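Side-chain contacts in protein disulfide-isomerase A4 (Rattus norvegicus, PDB 3EC3), which catalyses the rearrangement of disulfide bonds in proteins of the endoplasmic reticulum, and is represented here by its noncatalytic pair of thioredoxin-like domains, b and b': residues Lys15-Phe20 / Val77-Glu82; Asn49-Asp54 / Asp108-His113; Lys184-Ser189 / Asn196-Asp201. The protein carries 1 engineered substitution. All blocks are in the same frame, centred on the assembly; numbering follows the deposited sequence.

Contact 1. Residues Lys15-Phe20 / Val77-Glu82; sequences KQVQEF and VLMQPE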
ATOM      1  N   LYS A  15      15.672  -9.676  13.964  1.00 17.61           N
ATOM      2  CA  LYS A  15      15.198  -8.419  14.591  1.00 17.25           C
ATOM      3  C   LYS A  15      15.004  -7.312  13.563  1.00 16.46           C
ATOM      4  O   LYS A  15      14.106  -6.485  13.713  1.00 16.83           O
ATOM      5  CB  LYS A  15      16.135  -7.930  15.701  1.00 17.70           C
ATOM      6  CG  LYS A  15      15.960  -8.690  17.004  1.00 21.43           C
ATOM      7  CD  LYS A  15      16.658  -7.998  18.173  1.00 25.18           C
ATOM      8  CE  LYS A  15      16.445  -8.784  19.461  1.00 28.50           C
ATOM      9  NZ  LYS A  15      17.124  -8.136  20.616  1.00 30.69           N
ATOM     10  N   GLN A  16      15.859  -7.274  12.544  1.00 15.32           N
ATOM     11  CA  GLN A  16      15.738  -6.307  11.450  1.00 15.48           C
ATOM     12  C   GLN A  16      14.366  -6.460  10.771  1.00 16.80           C
ATOM     13  O   GLN A  16      13.648  -5.468  10.521  1.00 14.59           O
ATOM     14  CB  GLN A  16      16.873  -6.536  10.448  1.00 15.27           C
ATOM     15  CG  GLN A  16      16.910  -5.604   9.207  1.00 14.90           C
ATOM     16  CD  GLN A  16      17.585  -4.257   9.500  1.00 14.25           C
ATOM     17  OE1 GLN A  16      17.703  -3.836  10.645  1.00 13.14           O
ATOM     18  NE2 GLN A  16      18.076  -3.606   8.457  1.00 14.56           N
ATOM     19  N   VAL A  17      14.028  -7.696  10.419  1.00 16.70           N
ATOM     20  CA  VAL A  17      12.722  -7.942   9.748  1.00 17.85           C
ATOM     21  C   VAL A  17      11.551  -7.581  10.675  1.00 18.51           C
ATOM     22  O   VAL A  17      10.616  -6.933  10.246  1.00 18.07           O
ATOM     23  CB  VAL A  17      12.589  -9.412   9.323  1.00 18.22           C
ATOM     24  CG1 VAL A  17      11.231  -9.632   8.587  1.00 21.96           C
ATOM     25  CG2 VAL A  17      13.751  -9.820   8.459  1.00 18.73           C
ATOM     26  N   GLN A  18      11.624  -7.977  11.941  1.00 19.00           N
ATOM     27  CA  GLN A  18      10.611  -7.571  12.949  1.00 21.35           C
ATOM     28  C   GLN A  18      10.427  -6.053  13.050  1.00 21.38           C
ATOM     29  O   GLN A  18       9.312  -5.530  13.055  1.00 21.01           O
ATOM     30  CB  GLN A  18      10.952  -8.212  14.295  1.00 22.03           C
ATOM     31  CG  GLN A  18      10.819  -9.774  14.227  1.00 22.09           C
ATOM     32  CD  GLN A  18      11.372 -10.497  15.466  1.00 24.67           C
ATOM     33  OE1 GLN A  18      12.381 -10.115  16.024  1.00 26.93           O
ATOM     34  NE2 GLN A  18      10.701 -11.567  15.874  1.00 29.95           N
ATOM     35  N   GLU A  19      11.533  -5.323  13.065  1.00 21.81           N
ATOM     36  CA  GLU A  19      11.488  -3.867  13.091  1.00 22.32           C
ATOM     37  C   GLU A  19      10.842  -3.255  11.821  1.00 21.16           C
ATOM     38  O   GLU A  19      10.094  -2.288  11.892  1.00 22.62           O
ATOM     39  CB  GLU A  19      12.903  -3.334  13.307  1.00 20.75           C
ATOM     40  CG  GLU A  19      13.081  -1.836  13.144  1.00 23.45           C
ATOM     41  CD  GLU A  19      14.536  -1.435  13.338  1.00 24.20           C
ATOM     42  OE1 GLU A  19      14.878  -1.028  14.463  1.00 23.57           O
ATOM     43  OE2 GLU A  19      15.340  -1.603  12.389  1.00 21.14           O
ATOM     44  N   PHE A  20      11.111  -3.827  10.670  1.00 19.80           N
ATOM     45  CA  PHE A  20      10.459  -3.379   9.453  1.00 19.90           C
ATOM     46  C   PHE A  20       8.933  -3.515   9.550  1.00 19.28           C
ATOM     47  O   PHE A  20       8.187  -2.606   9.154  1.00 19.53           O
ATOM     48  CB  PHE A  20      11.005  -4.138   8.264  1.00 20.52           C
ATOM     49  CG  PHE A  20      12.429  -3.707   7.890  1.00 22.83           C
ATOM     50  CD1 PHE A  20      12.973  -2.551   8.438  1.00 25.67           C
ATOM     51  CD2 PHE A  20      13.166  -4.424   6.998  1.00 27.07           C
ATOM     52  CE1 PHE A  20      14.253  -2.130   8.109  1.00 30.52           C
ATOM     53  CE2 PHE A  20      14.452  -4.017   6.669  1.00 24.10           C
ATOM     54  CZ  PHE A  20      14.978  -2.857   7.224  1.00 24.79           C
ATOM     55  N   VAL A  77       9.675 -12.138  -1.461  1.00 19.03           N
ATOM     56  CA  VAL A  77       8.601 -12.116  -0.481  1.00 18.14           C
ATOM     57  C   VAL A  77       8.274 -10.631  -0.303  1.00 19.28           C
ATOM     58  O   VAL A  77       9.179  -9.827  -0.100  1.00 16.93           O
ATOM     59  CB  VAL A  77       9.058 -12.733   0.862  1.00 19.41           C
ATOM     60  CG1 VAL A  77       7.954 -12.608   1.896  1.00 21.08           C
ATOM     61  CG2 VAL A  77       9.515 -14.218   0.675  1.00 17.91           C
ATOM     62  N   LEU A  78       6.995 -10.279  -0.388  1.00 17.63           N
ATOM     63  CA  LEU A  78       6.561  -8.911  -0.142  1.00 19.71           C
ATOM     64  C   LEU A  78       5.598  -8.960   1.026  1.00 20.03           C
ATOM     65  O   LEU A  78       4.623  -9.774   1.016  1.00 18.67           O
ATOM     66  CB  LEU A  78       5.839  -8.329  -1.347  1.00 20.31           C
ATOM     67  CG  LEU A  78       6.700  -7.501  -2.324  1.00 23.67           C
ATOM     68  CD1 LEU A  78       7.422  -8.447  -3.172  1.00 22.63           C
ATOM     69  CD2 LEU A  78       5.767  -6.577  -3.190  1.00 22.20           C
HETATM   70  N   MSE A  79       5.853  -8.110   2.011  1.00 19.14           N
HETATM   71  CA  MSE A  79       5.034  -8.053   3.187  1.00 22.51           C
HETATM   72  C   MSE A  79       4.710  -6.607   3.499  1.00 21.94           C
HETATM   73  O   MSE A  79       5.459  -5.702   3.119  1.00 22.69           O
HETATM   74  CB  MSE A  79       5.787  -8.677   4.350  1.00 22.80           C
HETATM   75  CG  MSE A  79       6.053 -10.147   4.155  1.00 22.96           C
HETATM   76 SE   MSE A  79       7.153 -10.831   5.619  0.70 32.94          SE
HETATM   77  CE  MSE A  79       8.869 -10.150   4.986  1.00 34.52           C
ATOM     78  N   GLN A  80       3.583  -6.369   4.163  1.00 19.71           N
ATOM     79  CA  GLN A  80       3.265  -5.005   4.574  1.00 19.03           C
ATOM     80  C   GLN A  80       3.556  -4.858   6.067  1.00 19.35           C
ATOM     81  O   GLN A  80       3.430  -5.821   6.799  1.00 17.79           O
ATOM     82  CB  GLN A  80       1.769  -4.710   4.318  1.00 20.69           C
ATOM     83  CG  GLN A  80       1.407  -4.705   2.858  1.00 17.94           C
ATOM     84  CD  GLN A  80       1.995  -3.529   2.079  1.00 21.03           C
ATOM     85  OE1 GLN A  80       2.390  -2.506   2.641  1.00 22.32           O
ATOM     86  NE2 GLN A  80       2.047  -3.681   0.776  1.00 18.99           N
ATOM     87  N   PRO A  81       3.840  -3.632   6.525  1.00 18.73           N
ATOM     88  CA  PRO A  81       3.948  -3.379   7.950  1.00 20.25           C
ATOM     89  C   PRO A  81       2.602  -3.755   8.652  1.00 18.88           C
ATOM     90  O   PRO A  81       1.573  -3.711   7.992  1.00 17.83           O
ATOM     91  CB  PRO A  81       4.118  -1.878   8.031  1.00 19.25           C
ATOM     92  CG  PRO A  81       4.475  -1.389   6.680  1.00 23.42           C
ATOM     93  CD  PRO A  81       4.011  -2.425   5.698  1.00 19.46           C
ATOM     94  N   GLU A  82       2.643  -4.101   9.935  1.00 18.77           N
ATOM     95  CA  GLU A  82       1.469  -4.515  10.693  1.00 19.91           C
ATOM     96  C   GLU A  82       0.339  -3.484  10.543  1.00 17.41           C
ATOM     97  O   GLU A  82      -0.839  -3.860  10.457  1.00 16.46           O
ATOM     98  CB  GLU A  82       1.775  -4.606  12.208  1.00 21.33           C
ATOM     99  CG  GLU A  82       2.649  -5.782  12.684  1.00 27.09           C
ATOM    100  CD  GLU A  82       2.406  -6.186  14.214  1.00 27.83           C
ATOM    101  OE1 GLU A  82       1.736  -5.459  14.985  1.00 35.17           O
ATOM    102  OE2 GLU A  82       2.881  -7.281  14.631  1.00 35.02           O
TER
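Met79, present as selenomethionine, and Pro81 are the two residues of 77-82 that touch the helix segment 15-20, and they do so at Val17 and at Phe20 respectively. Reading along the strand, Met79 is the first to make contact. Its CB points toward the helix; chi2 is extended at 175°, carrying the selenium away from the sheet, and chi3 of -78° then folds the terminal methyl round. CE ends 4.3 Å from Val17 CG1. The approach is asymmetric: the CB-CG1 bond of Val17 points roughly at CE, whereas the SE-CE bond lies broadside to the line between the two methyls. Val17 CG2 is far less involved, at 6.0 Å from Met79 CE. The backbone of Met79 is bonded to Val28, which fixes the base of this long side chain in the sheet.

At Gln80 the chain leaves the strand and its CB turns away from the helix; the amide nitrogen NE2 is hydrogen-bonded to Ala114 O instead. Pro81 brings the chain closest to the helix, with its CA 6.7 Å from the CA of Phe20. The touching atom is Pro81 CB, 4.3 Å from Phe20 O, so a ring carbon meets a backbone carbonyl while the phenyl ring leads away, toward His58. One residue on, Glu82 makes a backbone hydrogen bond with Leu21, beside the contact.

Helix 14-23 thus lies over one face of the b-domain sheet, Val17 against Met79 of strand 75-79 and Phe20 on Val28 of strand 28-32, as in a thioredoxin-like fold. Only 87 Å² is buried, no hydrogen bond joins the two segments, and the two closest approaches are both 4.3 Å. The contact is therefore loose and mostly apolar, with little directionality of its own.

Contact 2. Residues Asn49-Asp54 / Asp108-His113; sequences NTLRED and DYVVKH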
ATOM      1  N   ASN A  49      17.547  -2.888  -9.143  1.00 25.03           N
ATOM      2  CA  ASN A  49      18.290  -1.762  -9.686  1.00 26.20           C
ATOM      3  C   ASN A  49      17.381  -0.861 -10.513  1.00 26.57           C
ATOM      4  O   ASN A  49      17.405   0.365 -10.371  1.00 26.00           O
ATOM      5  CB  ASN A  49      19.482  -2.217 -10.540  1.00 25.79           C
ATOM      6  CG  ASN A  49      20.182  -1.047 -11.166  1.00 28.23           C
ATOM      7  OD1 ASN A  49      20.683  -0.166 -10.454  1.00 29.99           O
ATOM      8  ND2 ASN A  49      20.145  -0.966 -12.497  1.00 28.89           N
ATOM      9  N   THR A  50      16.552  -1.486 -11.341  1.00 27.15           N
ATOM     10  CA  THR A  50      15.610  -0.771 -12.177  1.00 27.84           C
ATOM     11  C   THR A  50      14.597   0.011 -11.346  1.00 28.11           C
ATOM     12  O   THR A  50      14.254   1.149 -11.678  1.00 28.44           O
ATOM     13  CB  THR A  50      14.906  -1.752 -13.136  1.00 27.91           C
ATOM     14  OG1 THR A  50      15.878  -2.284 -14.046  1.00 27.74           O
ATOM     15  CG2 THR A  50      13.828  -1.072 -13.924  1.00 29.87           C
ATOM     16  N   LEU A  51      14.126  -0.598 -10.262  1.00 27.64           N
ATOM     17  CA  LEU A  51      13.112   0.023  -9.395  1.00 27.31           C
ATOM     18  C   LEU A  51      13.655   0.823  -8.193  1.00 27.09           C
ATOM     19  O   LEU A  51      12.879   1.267  -7.342  1.00 26.96           O
ATOM     20  CB  LEU A  51      12.104  -1.036  -8.920  1.00 26.48           C
ATOM     21  CG  LEU A  51      11.149  -1.709  -9.908  1.00 26.83           C
ATOM     22  CD1 LEU A  51      10.344  -2.815  -9.228  1.00 26.69           C
ATOM     23  CD2 LEU A  51      10.176  -0.678 -10.531  1.00 28.46           C
ATOM     24  N   ARG A  52      14.961   1.064  -8.151  1.00 27.51           N
ATOM     25  CA  ARG A  52      15.630   1.607  -6.940  1.00 28.48           C
ATOM     26  C   ARG A  52      15.206   3.011  -6.469  1.00 29.01           C
ATOM     27  O   ARG A  52      15.380   3.339  -5.294  1.00 28.68           O
ATOM     28  CB  ARG A  52      17.167   1.563  -7.093  1.00 29.16           C
ATOM     29  CG  ARG A  52      17.761   2.628  -8.017  1.00 28.17           C
ATOM     30  CD  ARG A  52      19.253   2.352  -8.302  1.00 29.69           C
ATOM     31  NE  ARG A  52      20.052   2.294  -7.064  1.00 31.77           N
ATOM     32  CZ  ARG A  52      21.089   1.485  -6.864  1.00 34.03           C
ATOM     33  NH1 ARG A  52      21.473   0.634  -7.810  1.00 32.46           N
ATOM     34  NH2 ARG A  52      21.744   1.522  -5.706  1.00 36.18           N
ATOM     35  N   GLU A  53      14.678   3.828  -7.381  1.00 29.57           N
ATOM     36  CA  GLU A  53      14.216   5.178  -7.035  1.00 30.44           C
ATOM     37  C   GLU A  53      12.812   5.125  -6.414  1.00 30.18           C
ATOM     38  O   GLU A  53      12.416   6.039  -5.677  1.00 31.26           O
ATOM     39  CB  GLU A  53      14.233   6.092  -8.266  1.00 30.34           C
ATOM     40  CG  GLU A  53      15.635   6.320  -8.832  1.00 32.00           C
ATOM     41  CD  GLU A  53      15.644   7.300  -9.987  1.00 32.61           C
ATOM     42  OE1 GLU A  53      15.006   8.372  -9.863  1.00 35.93           O
ATOM     43  OE2 GLU A  53      16.304   7.015 -11.016  1.00 38.54           O
ATOM     44  N   ASP A  54      12.079   4.048  -6.696  1.00 29.06           N
ATOM     45  CA  ASP A  54      10.686   3.919  -6.264  1.00 28.35           C
ATOM     46  C   ASP A  54      10.415   3.011  -5.048  1.00 26.97           C
ATOM     47  O   ASP A  54       9.376   3.166  -4.391  1.00 25.11           O
ATOM     48  CB  ASP A  54       9.794   3.495  -7.439  1.00 29.02           C
ATOM     49  CG  ASP A  54       9.901   4.441  -8.630  1.00 33.91           C
ATOM     50  OD1 ASP A  54      10.044   5.675  -8.418  1.00 35.63           O
ATOM     51  OD2 ASP A  54       9.850   3.935  -9.773  1.00 36.51           O
ATOM     52  N   ASP A 108       7.452  -6.572 -12.420  1.00 24.12           N
ATOM     53  CA  ASP A 108       5.992  -6.605 -12.472  1.00 24.73           C
ATOM     54  C   ASP A 108       5.325  -7.024 -11.160  1.00 23.67           C
ATOM     55  O   ASP A 108       4.372  -6.381 -10.741  1.00 23.20           O
ATOM     56  CB  ASP A 108       5.526  -7.534 -13.600  1.00 25.00           C
ATOM     57  CG  ASP A 108       5.710  -6.923 -14.985  1.00 27.01           C
ATOM     58  OD1 ASP A 108       6.187  -5.771 -15.119  1.00 26.68           O
ATOM     59  OD2 ASP A 108       5.375  -7.625 -15.950  1.00 28.75           O
ATOM     60  N   TYR A 109       5.808  -8.105 -10.529  1.00 23.49           N
ATOM     61  CA  TYR A 109       5.206  -8.635  -9.284  1.00 22.55           C
ATOM     62  C   TYR A 109       5.300  -7.608  -8.136  1.00 22.64           C
ATOM     63  O   TYR A 109       4.348  -7.443  -7.340  1.00 23.00           O
ATOM     64  CB  TYR A 109       5.918  -9.920  -8.870  1.00 22.52           C
ATOM     65  CG  TYR A 109       5.238 -10.748  -7.803  1.00 22.11           C
ATOM     66  CD1 TYR A 109       5.601 -10.624  -6.476  1.00 20.74           C
ATOM     67  CD2 TYR A 109       4.252 -11.675  -8.139  1.00 21.45           C
ATOM     68  CE1 TYR A 109       5.007 -11.400  -5.491  1.00 22.17           C
ATOM     69  CE2 TYR A 109       3.644 -12.450  -7.174  1.00 23.36           C
ATOM     70  CZ  TYR A 109       4.033 -12.301  -5.847  1.00 21.97           C
ATOM     71  OH  TYR A 109       3.433 -13.053  -4.875  1.00 23.44           O
ATOM     72  N   VAL A 110       6.450  -6.945  -8.034  1.00 22.10           N
ATOM     73  CA  VAL A 110       6.659  -5.884  -7.029  1.00 21.64           C
ATOM     74  C   VAL A 110       5.665  -4.745  -7.252  1.00 22.14           C
ATOM     75  O   VAL A 110       5.011  -4.311  -6.336  1.00 22.09           O
ATOM     76  CB  VAL A 110       8.122  -5.346  -7.073  1.00 21.86           C
ATOM     77  CG1 VAL A 110       8.249  -4.120  -6.203  1.00 21.19           C
ATOM     78  CG2 VAL A 110       9.102  -6.442  -6.626  1.00 20.17           C
ATOM     79  N   VAL A 111       5.538  -4.272  -8.492  1.00 23.37           N
ATOM     80  CA  VAL A 111       4.605  -3.163  -8.762  1.00 23.98           C
ATOM     81  C   VAL A 111       3.169  -3.613  -8.446  1.00 24.26           C
ATOM     82  O   VAL A 111       2.466  -2.941  -7.703  1.00 25.56           O
ATOM     83  CB  VAL A 111       4.771  -2.570 -10.202  1.00 24.34           C
ATOM     84  CG1 VAL A 111       3.683  -1.506 -10.513  1.00 25.87           C
ATOM     85  CG2 VAL A 111       6.171  -1.944 -10.368  1.00 23.32           C
ATOM     86  N   LYS A 112       2.794  -4.779  -8.941  1.00 24.59           N
ATOM     87  CA  LYS A 112       1.483  -5.349  -8.705  1.00 25.05           C
ATOM     88  C   LYS A 112       1.136  -5.394  -7.227  1.00 25.11           C
ATOM     89  O   LYS A 112       0.046  -4.947  -6.832  1.00 25.46           O
ATOM     90  CB  LYS A 112       1.396  -6.751  -9.323  1.00 24.65           C
ATOM     91  CG  LYS A 112       0.060  -7.457  -9.050  1.00 27.63           C
ATOM     92  CD  LYS A 112      -0.134  -8.651  -9.935  1.00 28.37           C
ATOM     93  CE  LYS A 112      -1.438  -9.376  -9.611  1.00 30.64           C
ATOM     94  NZ  LYS A 112      -1.515 -10.683 -10.371  1.00 33.09           N
ATOM     95  N   HIS A 113       2.057  -5.906  -6.406  1.00 24.08           N
ATOM     96  CA  HIS A 113       1.777  -6.191  -4.997  1.00 24.20           C
ATOM     97  C   HIS A 113       2.303  -5.217  -3.947  1.00 24.15           C
ATOM     98  O   HIS A 113       2.212  -5.477  -2.762  1.00 24.30           O
ATOM     99  CB  HIS A 113       2.234  -7.613  -4.636  1.00 23.94           C
ATOM    100  CG  HIS A 113       1.390  -8.664  -5.271  1.00 26.35           C
ATOM    101  ND1 HIS A 113       1.854  -9.498  -6.263  1.00 27.65           N
ATOM    102  CD2 HIS A 113       0.078  -8.964  -5.105  1.00 27.63           C
ATOM    103  CE1 HIS A 113       0.874 -10.290  -6.662  1.00 25.11           C
ATOM    104  NE2 HIS A 113      -0.210  -9.991  -5.968  1.00 26.37           N
TER
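Leu51 meets two consecutive valines of 108-113 with its two methyls, one for each. CD1 lies 3.9 Å from Val110 CG1 and 4.0 Å from Val110 CB, while CD2 is 4.2 Å from Val111 CG2. The isopropyl fork of Leu51 is therefore spread along the other helix, and the side chains of Leu51 and Val110 run past one another in opposite senses. The extended chi2 of 175° sends CD1 outward from CA, which accounts for its reach to Val110. The valines present different branches: Val110 uses CG1, the methyl anti to its backbone N, and Val111 uses CG2. With the CA atoms of Leu51 and Val110 9.1 Å apart, the backbones stay well separated and side chains alone fill the interval.

In the next shell, the chain turns just after Leu51, where Asp54 N donates to Leu51 O over 3.0 Å. On the far side of this turn, Arg52 NH1 donates to Asn49 OD1 at 2.9 Å with an N-H...O angle of 151°; the oxygen lies in the guanidinium plane and the donor in the carbonyl plane. Arg52 NH2 is bonded to Ser5 O, tying the turn to the N-terminal end of the chain. Within 108-113, His113 presents an edge to Tyr109, placing ND1 over the centre of the phenol ring.

Leu51 also packs on Lys107, and Val111 on Tyr55. Below them lies the b-domain sheet: Val110 rests on Leu76 of strand 75-79, and Tyr109 on His93 and Met95 of strand 93-96, so helices 39-51 and 103-113 pack side by side on this sheet.

Contact 3. Residues Lys184-Ser189 / Asn196-Asp201; sequences KDLGLS and NAAILD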
ATOM      1  N   LYS A 184     -10.263  21.437   0.767  1.00 39.38           N
ATOM      2  CA  LYS A 184     -10.934  22.703   0.521  1.00 40.79           C
ATOM      3  C   LYS A 184     -11.443  22.696  -0.913  1.00 41.14           C
ATOM      4  O   LYS A 184     -12.636  22.934  -1.168  1.00 41.50           O
ATOM      5  CB  LYS A 184      -9.962  23.866   0.735  1.00 40.48           C
ATOM      6  CG  LYS A 184     -10.577  25.239   0.572  1.00 41.63           C
ATOM      7  CD  LYS A 184      -9.517  26.326   0.779  1.00 43.92           C
ATOM      8  CE  LYS A 184      -9.039  26.397   2.274  1.00 45.26           C
ATOM      9  NZ  LYS A 184      -7.992  25.343   2.634  1.00 46.56           N
ATOM     10  N   ASP A 185     -10.537  22.373  -1.837  1.00 41.95           N
ATOM     11  CA  ASP A 185     -10.819  22.342  -3.275  1.00 42.67           C
ATOM     12  C   ASP A 185     -11.892  21.326  -3.700  1.00 42.74           C
ATOM     13  O   ASP A 185     -12.557  21.508  -4.732  1.00 42.59           O
ATOM     14  CB  ASP A 185      -9.517  22.122  -4.058  1.00 43.11           C
ATOM     15  CG  ASP A 185      -8.534  23.283  -3.895  1.00 44.58           C
ATOM     16  OD1 ASP A 185      -8.912  24.336  -3.329  1.00 46.03           O
ATOM     17  OD2 ASP A 185      -7.377  23.146  -4.341  1.00 47.38           O
ATOM     18  N   LEU A 186     -12.062  20.281  -2.895  1.00 42.30           N
ATOM     19  CA  LEU A 186     -13.144  19.311  -3.064  1.00 42.33           C
ATOM     20  C   LEU A 186     -14.491  19.811  -2.524  1.00 43.11           C
ATOM     21  O   LEU A 186     -15.512  19.137  -2.687  1.00 43.41           O
ATOM     22  CB  LEU A 186     -12.769  17.976  -2.390  1.00 41.78           C
ATOM     23  CG  LEU A 186     -11.598  17.254  -3.058  1.00 40.28           C
ATOM     24  CD1 LEU A 186     -11.050  16.159  -2.152  1.00 37.88           C
ATOM     25  CD2 LEU A 186     -12.018  16.681  -4.415  1.00 40.51           C
ATOM     26  N   GLY A 187     -14.482  20.984  -1.891  1.00 43.15           N
ATOM     27  CA  GLY A 187     -15.668  21.563  -1.256  1.00 43.91           C
ATOM     28  C   GLY A 187     -16.076  20.871   0.034  1.00 44.48           C
ATOM     29  O   GLY A 187     -17.249  20.899   0.403  1.00 44.37           O
ATOM     30  N   LEU A 188     -15.110  20.263   0.722  1.00 44.58           N
ATOM     31  CA  LEU A 188     -15.395  19.430   1.894  1.00 45.75           C
ATOM     32  C   LEU A 188     -14.900  20.023   3.230  1.00 46.75           C
ATOM     33  O   LEU A 188     -15.090  19.431   4.297  1.00 47.17           O
ATOM     34  CB  LEU A 188     -14.819  18.016   1.697  1.00 45.11           C
ATOM     35  CG  LEU A 188     -15.475  17.062   0.692  1.00 44.18           C
ATOM     36  CD1 LEU A 188     -14.691  15.761   0.594  1.00 43.23           C
ATOM     37  CD2 LEU A 188     -16.926  16.788   1.060  1.00 44.76           C
ATOM     38  N   SER A 189     -14.265  21.185   3.162  1.00 47.50           N
ATOM     39  CA  SER A 189     -13.711  21.837   4.338  1.00 48.65           C
ATOM     40  C   SER A 189     -14.795  22.342   5.306  1.00 49.46           C
ATOM     41  O   SER A 189     -14.578  22.376   6.522  1.00 49.41           O
ATOM     42  CB  SER A 189     -12.814  22.992   3.906  1.00 48.67           C
ATOM     43  OG  SER A 189     -11.907  23.311   4.935  1.00 48.92           O
ATOM     44  N   ASN A 196     -14.313  12.198   5.704  1.00 37.28           N
ATOM     45  CA  ASN A 196     -14.840  12.595   4.392  1.00 36.66           C
ATOM     46  C   ASN A 196     -14.220  11.750   3.300  1.00 37.09           C
ATOM     47  O   ASN A 196     -13.198  11.097   3.545  1.00 35.80           O
ATOM     48  CB  ASN A 196     -14.531  14.070   4.155  1.00 36.85           C
ATOM     49  CG  ASN A 196     -15.415  14.973   4.975  1.00 36.82           C
ATOM     50  OD1 ASN A 196     -16.584  15.156   4.651  1.00 38.08           O
ATOM     51  ND2 ASN A 196     -14.869  15.536   6.047  1.00 36.30           N
ATOM     52  N   ALA A 197     -14.829  11.729   2.107  1.00 36.21           N
ATOM     53  CA  ALA A 197     -14.314  10.845   1.043  1.00 36.40           C
ATOM     54  C   ALA A 197     -14.418  11.484  -0.335  1.00 36.29           C
ATOM     55  O   ALA A 197     -15.342  12.255  -0.602  1.00 36.17           O
ATOM     56  CB  ALA A 197     -15.030   9.485   1.070  1.00 35.74           C
ATOM     57  N   ALA A 198     -13.439  11.173  -1.178  1.00 36.83           N
ATOM     58  CA  ALA A 198     -13.436  11.599  -2.573  1.00 36.75           C
ATOM     59  C   ALA A 198     -12.975  10.473  -3.510  1.00 36.75           C
ATOM     60  O   ALA A 198     -12.339   9.489  -3.083  1.00 37.29           O
ATOM     61  CB  ALA A 198     -12.578  12.874  -2.744  1.00 36.74           C
ATOM     62  N   ILE A 199     -13.303  10.616  -4.787  1.00 36.50           N
ATOM     63  CA  ILE A 199     -12.756   9.764  -5.812  1.00 36.18           C
ATOM     64  C   ILE A 199     -12.015  10.600  -6.848  1.00 36.79           C
ATOM     65  O   ILE A 199     -12.561  11.567  -7.368  1.00 35.03           O
ATOM     66  CB  ILE A 199     -13.865   8.923  -6.505  1.00 36.38           C
ATOM     67  CG1 ILE A 199     -14.573   8.048  -5.461  1.00 37.56           C
ATOM     68  CG2 ILE A 199     -13.250   8.105  -7.693  1.00 36.38           C
ATOM     69  CD1 ILE A 199     -15.635   7.139  -5.959  1.00 38.21           C
ATOM     70  N   LEU A 200     -10.779  10.215  -7.152  1.00 37.25           N
ATOM     71  CA  LEU A 200     -10.060  10.788  -8.295  1.00 38.76           C
ATOM     72  C   LEU A 200     -10.156   9.822  -9.498  1.00 38.62           C
ATOM     73  O   LEU A 200      -9.769   8.652  -9.381  1.00 38.26           O
ATOM     74  CB  LEU A 200      -8.583  11.044  -7.937  1.00 38.90           C
ATOM     75  CG  LEU A 200      -8.141  11.569  -6.558  1.00 40.06           C
ATOM     76  CD1 LEU A 200      -6.712  12.108  -6.611  1.00 38.58           C
ATOM     77  CD2 LEU A 200      -9.095  12.632  -6.017  1.00 43.11           C
ATOM     78  N   ASP A 201     -10.659  10.292 -10.648  1.00 39.15           N
ATOM     79  CA  ASP A 201     -10.766   9.403 -11.817  1.00 39.42           C
ATOM     80  C   ASP A 201      -9.621   9.515 -12.816  1.00 39.90           C
ATOM     81  O   ASP A 201      -8.741  10.387 -12.698  1.00 40.17           O
ATOM     82  CB  ASP A 201     -12.139   9.474 -12.514  1.00 39.49           C
ATOM     83  CG  ASP A 201     -12.279  10.676 -13.430  1.00 40.51           C
ATOM     84  OD1 ASP A 201     -11.311  11.468 -13.547  1.00 42.25           O
ATOM     85  OD2 ASP A 201     -13.361  10.835 -14.041  1.00 39.21           O
TER
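Leu186 and Leu188 lay their methyls on strand 196-200 from the end of helix 180-185, which closes with a Schellman motif in the second, b' domain of this thioredoxin-like pair. Gly187 is the first residue to leave the helical conformation, with phi of 73°, and its N is bonded back to Lys184 O at 2.8 Å. The leucines on either side of this glycine both point their CB atoms toward the strand.

Their conformations are nearly the same. Each has CG anti to the carbonyl carbon, and chi2 is extended, 165° in Leu186 and 176° in Leu188, which pushes CD1 forward. In Leu186 that methyl comes down on Ala198 CB at 3.7 Å, with CD2 of the same residue 4.2 Å from that carbon, so the fork of Leu186 covers this small side chain from one side, CD1 being the closer branch. Leu188 CD1 instead touches two partners lying roughly at right angles to each other as seen from it, Ala197 O at 3.8 Å and Asn196 CB at 3.9 Å. The side chains of Leu188 and Asn196 pass alongside one another, pointing in opposing senses.

Alternation along the strand sorts the rest: Asn196 and Ala198 point toward the leucines, while Ala197 and Ile199 turn their side chains to helix 216-227. The backbone of Ala198 pairs with Val137, and Tyr139 of strand 135-140 touches both Leu186 and Ala198, extending the apolar patch. The contact buries 204 Å² without a hydrogen bond between the segments.

The amide of Asn196 is occupied at its oxygen by the loop that joins them: OD1 is hydrogen-bonded to Ser191 OG, and Leu188 CD2 lies 4.0 Å from that same Asn196 OD1.

From the N terminus, contact 1 closes a loop of 56 residues, bringing helix 14-23 to strand 75-79 and the turn after it. Contact 2 opens inside that loop, at the end of helix 39-51, and closes beyond it on helix 103-113, so the two cross rather than nest. They also touch: Leu78 CD2 lies 3.7 Å from His113 O. Together they tie helices to the sheet of the first domain and to one another. Contact 3 follows in series in the second domain, closing a loop of only six residues between helix 180-185 and strand 196-200; its nearest atoms are about 20 Å from contact 1 and about 17 Å from contact 2.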